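Local coordinates for protein-glutamate methylesterase/protein-glutamine glutaminase (Thermotoga maritima, PDB 3SFT) that probably hydrolyses the methyl esters of specific methylglutamate residues of chemoreceptors and deamidates specific glutamines, as the catalytic domain of the chemotaxis methylesterase CheB, at residues 83-88 with 98-103; 22-27 with 180-185. One frame throughout, in Å; residues are numbered along the deposited sequence.

Interaction 1 of 2, residues 83-88 with 98-103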
ATOM      1  N   ASP A  83     -12.017  -4.011  -9.912  1.00 29.11           N
ATOM      2  CA  ASP A  83     -11.976  -4.518 -11.287  1.00 31.49           C
ATOM      3  C   ASP A  83     -10.660  -4.358 -12.052  1.00 31.12           C
ATOM      4  O   ASP A  83     -10.491  -4.954 -13.118  1.00 29.31           O
ATOM      5  CB  ASP A  83     -13.120  -3.917 -12.116  1.00 35.89           C
ATOM      6  CG  ASP A  83     -14.493  -4.294 -11.585  1.00 40.32           C
ATOM      7  OD1 ASP A  83     -14.724  -5.502 -11.345  1.00 42.30           O
ATOM      8  OD2 ASP A  83     -15.337  -3.383 -11.417  1.00 40.49           O
ATOM      9  N   PHE A  84      -9.732  -3.567 -11.518  1.00 30.10           N
ATOM     10  CA  PHE A  84      -8.448  -3.339 -12.190  1.00 29.19           C
ATOM     11  C   PHE A  84      -7.254  -3.461 -11.249  1.00 27.89           C
ATOM     12  O   PHE A  84      -7.381  -3.278 -10.038  1.00 26.12           O
ATOM     13  CB  PHE A  84      -8.379  -1.918 -12.777  1.00 31.35           C
ATOM     14  CG  PHE A  84      -9.455  -1.592 -13.776  1.00 34.41           C
ATOM     15  CD1 PHE A  84      -9.284  -1.881 -15.124  1.00 36.29           C
ATOM     16  CD2 PHE A  84     -10.608  -0.918 -13.378  1.00 35.05           C
ATOM     17  CE1 PHE A  84     -10.246  -1.496 -16.067  1.00 38.25           C
ATOM     18  CE2 PHE A  84     -11.573  -0.530 -14.310  1.00 35.82           C
ATOM     19  CZ  PHE A  84     -11.393  -0.818 -15.655  1.00 36.34           C
ATOM     20  N   HIS A  85      -6.099  -3.789 -11.819  1.00 26.72           N
ATOM     21  CA  HIS A  85      -4.849  -3.843 -11.066  1.00 25.80           C
ATOM     22  C   HIS A  85      -4.368  -2.403 -11.202  1.00 25.55           C
ATOM     23  O   HIS A  85      -4.503  -1.804 -12.274  1.00 26.65           O
ATOM     24  CB  HIS A  85      -3.832  -4.773 -11.728  1.00 23.50           C
ATOM     25  CG  HIS A  85      -4.065  -6.224 -11.452  1.00 23.25           C
ATOM     26  ND1 HIS A  85      -4.225  -6.722 -10.179  1.00 23.21           N
ATOM     27  CD2 HIS A  85      -4.152  -7.287 -12.287  1.00 23.14           C
ATOM     28  CE1 HIS A  85      -4.401  -8.031 -10.239  1.00 23.58           C
ATOM     29  NE2 HIS A  85      -4.362  -8.397 -11.506  1.00 24.89           N
ATOM     30  N   LEU A  86      -3.886  -1.823 -10.110  1.00 23.66           N
ATOM     31  CA  LEU A  86      -3.412  -0.446 -10.137  1.00 22.67           C
ATOM     32  C   LEU A  86      -1.921  -0.359 -10.454  1.00 23.27           C
ATOM     33  O   LEU A  86      -1.075  -0.728  -9.636  1.00 23.46           O
ATOM     34  CB  LEU A  86      -3.706   0.234  -8.801  1.00 21.76           C
ATOM     35  CG  LEU A  86      -3.318   1.708  -8.694  1.00 22.18           C
ATOM     36  CD1 LEU A  86      -4.110   2.527  -9.706  1.00 21.28           C
ATOM     37  CD2 LEU A  86      -3.585   2.202  -7.278  1.00 20.58           C
ATOM     38  N   GLY A  87      -1.603   0.131 -11.648  1.00 22.59           N
ATOM     39  CA  GLY A  87      -0.215   0.265 -12.035  1.00 22.12           C
ATOM     40  C   GLY A  87       0.307   1.668 -11.828  1.00 22.51           C
ATOM     41  O   GLY A  87      -0.452   2.584 -11.511  1.00 23.91           O
ATOM     42  N   LEU A  88       1.625   1.811 -11.928  1.00 22.63           N
ATOM     43  CA  LEU A  88       2.305   3.095 -11.810  1.00 23.82           C
ATOM     44  C   LEU A  88       3.298   3.169 -12.960  1.00 24.32           C
ATOM     45  O   LEU A  88       3.902   2.162 -13.328  1.00 25.03           O
ATOM     46  CB  LEU A  88       3.053   3.231 -10.479  1.00 22.09           C
ATOM     47  CG  LEU A  88       2.222   3.559  -9.238  1.00 24.11           C
ATOM     48  CD1 LEU A  88       1.739   2.280  -8.576  1.00 21.26           C
ATOM     49  CD2 LEU A  88       3.065   4.358  -8.265  1.00 25.90           C
ATOM     50  N   PHE A  98      -2.235   3.878 -13.688  1.00 24.90           N
ATOM     51  CA  PHE A  98      -2.863   3.306 -14.867  1.00 26.69           C
ATOM     52  C   PHE A  98      -3.629   2.074 -14.425  1.00 27.68           C
ATOM     53  O   PHE A  98      -3.200   1.357 -13.518  1.00 27.48           O
ATOM     54  CB  PHE A  98      -1.883   3.030 -16.025  1.00 26.74           C
ATOM     55  CG  PHE A  98      -0.935   1.882 -15.799  1.00 26.97           C
ATOM     56  CD1 PHE A  98      -1.335   0.572 -16.038  1.00 27.25           C
ATOM     57  CD2 PHE A  98       0.387   2.122 -15.436  1.00 26.92           C
ATOM     58  CE1 PHE A  98      -0.430  -0.484 -15.924  1.00 27.62           C
ATOM     59  CE2 PHE A  98       1.300   1.075 -15.321  1.00 26.98           C
ATOM     60  CZ  PHE A  98       0.889  -0.230 -15.568  1.00 27.32           C
ATOM     61  N   LEU A  99      -4.829   1.919 -14.971  1.00 28.66           N
ATOM     62  CA  LEU A  99      -5.679   0.792 -14.632  1.00 30.55           C
ATOM     63  C   LEU A  99      -5.451  -0.345 -15.613  1.00 32.73           C
ATOM     64  O   LEU A  99      -5.744  -0.239 -16.803  1.00 34.05           O
ATOM     65  CB  LEU A  99      -7.147   1.226 -14.593  1.00 29.80           C
ATOM     66  CG  LEU A  99      -7.455   2.290 -13.532  1.00 28.97           C
ATOM     67  CD1 LEU A  99      -8.925   2.663 -13.562  1.00 29.25           C
ATOM     68  CD2 LEU A  99      -7.066   1.776 -12.152  1.00 27.52           C
ATOM     69  N   ASP A 100      -4.878  -1.419 -15.094  1.00 34.69           N
ATOM     70  CA  ASP A 100      -4.552  -2.592 -15.882  1.00 37.93           C
ATOM     71  C   ASP A 100      -5.600  -3.682 -15.666  1.00 39.93           C
ATOM     72  O   ASP A 100      -6.043  -3.913 -14.540  1.00 39.42           O
ATOM     73  CB  ASP A 100      -3.157  -3.075 -15.471  1.00 38.03           C
ATOM     74  CG  ASP A 100      -2.690  -4.270 -16.259  1.00 38.31           C
ATOM     75  OD1 ASP A 100      -2.076  -4.083 -17.331  1.00 40.39           O
ATOM     76  OD2 ASP A 100      -2.924  -5.397 -15.788  1.00 38.25           O
ATOM     77  N   LYS A 101      -6.006  -4.348 -16.744  1.00 41.94           N
ATOM     78  CA  LYS A 101      -7.010  -5.399 -16.621  1.00 43.94           C
ATOM     79  C   LYS A 101      -6.501  -6.797 -16.939  1.00 43.38           C
ATOM     80  O   LYS A 101      -7.229  -7.615 -17.505  1.00 43.04           O
ATOM     81  CB  LYS A 101      -8.255  -5.076 -17.453  1.00 46.39           C
ATOM     82  CG  LYS A 101      -9.525  -5.058 -16.608  1.00 50.09           C
ATOM     83  CD  LYS A 101     -10.781  -4.901 -17.451  1.00 52.96           C
ATOM     84  CE  LYS A 101     -11.942  -4.358 -16.624  1.00 54.03           C
ATOM     85  NZ  LYS A 101     -12.079  -5.063 -15.325  1.00 54.04           N
ATOM     86  N   SER A 102      -5.257  -7.078 -16.560  1.00 42.95           N
ATOM     87  CA  SER A 102      -4.691  -8.401 -16.789  1.00 44.12           C
ATOM     88  C   SER A 102      -5.306  -9.382 -15.787  1.00 44.36           C
ATOM     89  O   SER A 102      -6.053  -8.977 -14.896  1.00 43.71           O
ATOM     90  CB  SER A 102      -3.161  -8.381 -16.677  1.00 44.09           C
ATOM     91  OG  SER A 102      -2.731  -8.013 -15.380  1.00 45.27           O
ATOM     92  N   ASP A 103      -4.980 -10.662 -15.935  1.00 46.10           N
ATOM     93  CA  ASP A 103      -5.512 -11.719 -15.075  1.00 47.74           C
ATOM     94  C   ASP A 103      -5.388 -11.480 -13.575  1.00 48.17           C
ATOM     95  O   ASP A 103      -4.495 -10.774 -13.120  1.00 48.29           O
ATOM     96  CB  ASP A 103      -4.857 -13.060 -15.418  1.00 49.02           C
ATOM     97  CG  ASP A 103      -5.280 -13.598 -16.772  1.00 49.86           C
ATOM     98  OD1 ASP A 103      -6.216 -13.038 -17.385  1.00 51.04           O
ATOM     99  OD2 ASP A 103      -4.678 -14.596 -17.221  1.00 50.81           O
TER

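Interaction 2 of 2, residues 22-27 with 180-185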
ATOM      1  N   LEU A  22      -5.986   0.245   9.159  1.00 16.83           N
ATOM      2  CA  LEU A  22      -5.717   1.497   8.455  1.00 17.74           C
ATOM      3  C   LEU A  22      -6.180   2.689   9.297  1.00 18.60           C
ATOM      4  O   LEU A  22      -5.596   3.770   9.218  1.00 17.08           O
ATOM      5  CB  LEU A  22      -6.400   1.501   7.086  1.00 16.87           C
ATOM      6  CG  LEU A  22      -5.732   0.626   6.019  1.00 17.94           C
ATOM      7  CD1 LEU A  22      -6.677   0.393   4.852  1.00 18.58           C
ATOM      8  CD2 LEU A  22      -4.452   1.289   5.549  1.00 15.85           C
ATOM      9  N   ASP A  23      -7.203   2.469  10.125  1.00 20.60           N
ATOM     10  CA  ASP A  23      -7.732   3.509  11.012  1.00 22.83           C
ATOM     11  C   ASP A  23      -6.692   3.919  12.041  1.00 23.12           C
ATOM     12  O   ASP A  23      -6.752   5.022  12.575  1.00 23.52           O
ATOM     13  CB  ASP A  23      -8.976   3.021  11.766  1.00 25.27           C
ATOM     14  CG  ASP A  23     -10.220   2.985  10.904  1.00 26.49           C
ATOM     15  OD1 ASP A  23     -10.229   3.583   9.806  1.00 26.84           O
ATOM     16  OD2 ASP A  23     -11.200   2.350  11.340  1.00 27.93           O
ATOM     17  N   MET A  24      -5.782   3.000  12.361  1.00 22.96           N
ATOM     18  CA  MET A  24      -4.714   3.257  13.323  1.00 23.99           C
ATOM     19  C   MET A  24      -3.480   3.842  12.633  1.00 22.81           C
ATOM     20  O   MET A  24      -2.538   4.271  13.299  1.00 24.70           O
ATOM     21  CB  MET A  24      -4.299   1.957  14.022  1.00 24.41           C
ATOM     22  CG  MET A  24      -5.366   1.282  14.864  1.00 27.78           C
ATOM     23  SD  MET A  24      -4.705  -0.182  15.736  1.00 33.05           S
ATOM     24  CE  MET A  24      -5.563  -1.499  14.878  1.00 30.70           C
ATOM     25  N   ILE A  25      -3.494   3.872  11.302  1.00 22.31           N
ATOM     26  CA  ILE A  25      -2.352   4.366  10.530  1.00 20.47           C
ATOM     27  C   ILE A  25      -2.558   5.702   9.819  1.00 20.49           C
ATOM     28  O   ILE A  25      -1.938   6.704  10.171  1.00 22.36           O
ATOM     29  CB  ILE A  25      -1.906   3.322   9.473  1.00 17.11           C
ATOM     30  CG1 ILE A  25      -1.645   1.969  10.136  1.00 15.07           C
ATOM     31  CG2 ILE A  25      -0.648   3.798   8.751  1.00 15.98           C
ATOM     32  CD1 ILE A  25      -1.316   0.869   9.149  1.00 14.09           C
ATOM     33  N   ILE A  26      -3.407   5.690   8.795  1.00 21.32           N
ATOM     34  CA  ILE A  26      -3.686   6.873   7.985  1.00 21.57           C
ATOM     35  C   ILE A  26      -4.078   8.145   8.750  1.00 23.01           C
ATOM     36  O   ILE A  26      -3.535   9.217   8.477  1.00 22.70           O
ATOM     37  CB  ILE A  26      -4.730   6.548   6.889  1.00 19.91           C
ATOM     38  CG1 ILE A  26      -4.252   5.345   6.068  1.00 18.87           C
ATOM     39  CG2 ILE A  26      -4.968   7.759   5.978  1.00 19.80           C
ATOM     40  CD1 ILE A  26      -2.868   5.517   5.449  1.00 16.42           C
ATOM     41  N   PRO A  27      -5.019   8.048   9.709  1.00 23.96           N
ATOM     42  CA  PRO A  27      -5.434   9.230  10.475  1.00 26.34           C
ATOM     43  C   PRO A  27      -4.319   9.841  11.324  1.00 28.11           C
ATOM     44  O   PRO A  27      -4.418  10.994  11.733  1.00 30.28           O
ATOM     45  CB  PRO A  27      -6.557   8.683  11.363  1.00 25.99           C
ATOM     46  CG  PRO A  27      -7.124   7.558  10.545  1.00 25.82           C
ATOM     47  CD  PRO A  27      -5.869   6.892  10.050  1.00 24.58           C
ATOM     48  N   LEU A 180       5.593  -4.516  13.088  1.00 21.32           N
ATOM     49  CA  LEU A 180       5.007  -3.568  14.030  1.00 21.34           C
ATOM     50  C   LEU A 180       3.493  -3.578  14.128  1.00 20.77           C
ATOM     51  O   LEU A 180       2.797  -3.793  13.137  1.00 20.69           O
ATOM     52  CB  LEU A 180       5.422  -2.147  13.628  1.00 21.54           C
ATOM     53  CG  LEU A 180       6.904  -1.794  13.491  1.00 21.31           C
ATOM     54  CD1 LEU A 180       7.038  -0.550  12.638  1.00 22.73           C
ATOM     55  CD2 LEU A 180       7.526  -1.580  14.860  1.00 21.82           C
ATOM     56  N   PRO A 181       2.959  -3.359  15.341  1.00 20.17           N
ATOM     57  CA  PRO A 181       1.501  -3.336  15.477  1.00 18.71           C
ATOM     58  C   PRO A 181       1.068  -2.090  14.700  1.00 18.58           C
ATOM     59  O   PRO A 181       1.843  -1.143  14.569  1.00 19.52           O
ATOM     60  CB  PRO A 181       1.300  -3.200  16.986  1.00 16.53           C
ATOM     61  CG  PRO A 181       2.551  -2.524  17.457  1.00 19.22           C
ATOM     62  CD  PRO A 181       3.615  -3.225  16.651  1.00 18.71           C
ATOM     63  N   ALA A 182      -0.134  -2.117  14.138  1.00 19.61           N
ATOM     64  CA  ALA A 182      -0.635  -1.011  13.322  1.00 19.57           C
ATOM     65  C   ALA A 182      -0.387   0.395  13.857  1.00 19.67           C
ATOM     66  O   ALA A 182       0.052   1.268  13.110  1.00 21.27           O
ATOM     67  CB  ALA A 182      -2.114  -1.207  13.021  1.00 18.55           C
ATOM     68  N   TYR A 183      -0.646   0.607  15.145  1.00 20.44           N
ATOM     69  CA  TYR A 183      -0.460   1.921  15.762  1.00 20.15           C
ATOM     70  C   TYR A 183       0.979   2.452  15.776  1.00 20.80           C
ATOM     71  O   TYR A 183       1.191   3.663  15.885  1.00 21.21           O
ATOM     72  CB  TYR A 183      -1.074   1.957  17.172  1.00 20.55           C
ATOM     73  CG  TYR A 183      -0.562   0.900  18.135  1.00 18.47           C
ATOM     74  CD1 TYR A 183       0.605   1.107  18.877  1.00 17.62           C
ATOM     75  CD2 TYR A 183      -1.252  -0.298  18.315  1.00 17.60           C
ATOM     76  CE1 TYR A 183       1.069   0.149  19.774  1.00 16.56           C
ATOM     77  CE2 TYR A 183      -0.799  -1.261  19.207  1.00 16.61           C
ATOM     78  CZ  TYR A 183       0.364  -1.029  19.934  1.00 17.13           C
ATOM     79  OH  TYR A 183       0.823  -1.977  20.818  1.00 18.84           O
ATOM     80  N   LYS A 184       1.967   1.563  15.686  1.00 20.05           N
ATOM     81  CA  LYS A 184       3.364   2.002  15.663  1.00 20.46           C
ATOM     82  C   LYS A 184       3.878   2.224  14.239  1.00 20.68           C
ATOM     83  O   LYS A 184       4.967   2.763  14.043  1.00 20.68           O
ATOM     84  CB  LYS A 184       4.274   1.014  16.397  1.00 21.52           C
ATOM     85  CG  LYS A 184       4.311   1.213  17.910  1.00 23.57           C
ATOM     86  CD  LYS A 184       5.357   0.321  18.559  1.00 25.11           C
ATOM     87  CE  LYS A 184       5.471   0.570  20.063  1.00 26.40           C
ATOM     88  NZ  LYS A 184       5.989   1.934  20.380  1.00 25.09           N
ATOM     89  N   ILE A 185       3.093   1.795  13.256  1.00 19.34           N
ATOM     90  CA  ILE A 185       3.456   1.940  11.849  1.00 18.38           C
ATOM     91  C   ILE A 185       3.554   3.404  11.385  1.00 18.09           C
ATOM     92  O   ILE A 185       4.505   3.762  10.698  1.00 18.98           O
ATOM     93  CB  ILE A 185       2.509   1.105  10.934  1.00 15.21           C
ATOM     94  CG1 ILE A 185       2.687  -0.388  11.240  1.00 14.38           C
ATOM     95  CG2 ILE A 185       2.783   1.384   9.455  1.00 13.62           C
ATOM     96  CD1 ILE A 185       1.977  -1.327  10.267  1.00 12.28           C
TER

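Interaction 1 of 2, residues 83-88 with 98-103
The antiparallel beta hairpin of strands 85-91 and 94-100, which stands apart from the parallel sheet of the CheB catalytic domain, pairs His85 with Asp100 and Gly87 with Phe98 as hydrogen-bonded pairs, and Leu86 with Leu99 as the non-hydrogen-bonded pair between them. His85 N donates a hydrogen bond to Asp100 O at 2.7 Å, and Asp100 N donates one to His85 O. At Gly87 the Phe98 ring lies flat over the backbone: Gly87 CA sits 3.7 Å from the centroid of the Phe98 ring, a CH-pi contact over its middle. CG of Phe98 stands between its own N and carbonyl carbon (chi1 71°), which swings the ring across to the other strand, where it covers a residue with no side chain. A serine in place of Phe98 would probably lose this lid and leave the Gly87 backbone uncovered on that side. On the face with Leu86, Leu99 CD2 touches Leu86 CD1.

Past the paired strands, the Phe84 ring is sandwiched. Leu99 CB and CD1 come over one face; over the opposite face Lys101 lays its chain, with NZ 4.2 Å from the Phe84 ring centroid in a cation-pi contact. The same NZ donates to Asp83 O at 2.7 Å, from above the carbonyl plane. His85 NE2 bonds Asp103 O at 2.9 Å, with that oxygen in the ring plane, while Asp100 OD2 takes both Ser102 OG and Ser102 N, the latter closing an Asx turn. Ala111 N holds His85 ND1, so both ring nitrogens are engaged and the ring's rotation is fixed. Phe114 of helix 112-123 lies nearly parallel to the His85 ring, and Thr115 of that helix bonds Leu86 O.

Interaction 2 of 2, residues 22-27 with 180-185
Met24 and Ile25, just after helix 18-22, pack on the turn that links strand 178-180, at the edge of the parallel sheet of this modified doubly wound alpha/beta domain, to helix 185-192. No hydrogen bond crosses the contact. Along Met24, CB already lies 4.0 Å from Ala182 CB and close to Tyr183 N. CG stands anti to the carbonyl carbon of Met24 and the chain runs on extended through chi2 (-176°), which carries SD beside Ala182, 3.9 Å from its CB. SD also lies near the plane of the Tyr183 ring, at its edge, with CD2 the nearest ring carbon. There the chain bends (chi3 -111°), and CE comes back to the same Ala182 methyl. That one methyl is thus met by CB, SD and CE of Met24.

The Tyr183 side chain leads away from Met24, with Pro181 CG over one face of its ring and its hydroxyl hydrogen-bonded to Glu159. Ala182 N is hydrogen-bonded to Thr160 OG1. On the other flank Ile25 reaches toward the start of helix 185-192, and Ile154 of strand 152-156 touches Ile185 from the sheet. Ile25 CG1 passes 3.5 Å from Ala182 O, an oxygen that already accepts from Ile185 N, and Ile25 CD1 ends 4.1 Å from both CD1 and CG2 of Ile185.

Overall arrangement
Interactions 1 and 2 sit on opposite sides of the domain's centre, with their own centres 27 Å apart and their nearest atoms about 13 Å apart, so neither touches the other. In sequence, both strands of the 83-88/98-103 hairpin fall between 22-27 and 180-185, the two segments that interaction 2 brings together. Interaction 1 is the one near the predicted active site: the side chain of His85 lies about 7 Å from that of Asp138 and about 9 Å from that of His42. Interaction 2 lies away from the predicted catalytic residues. Interaction 1 combines backbone hydrogen bonds with polar and apolar side-chain contacts; interaction 2 rests mainly on apolar side chains.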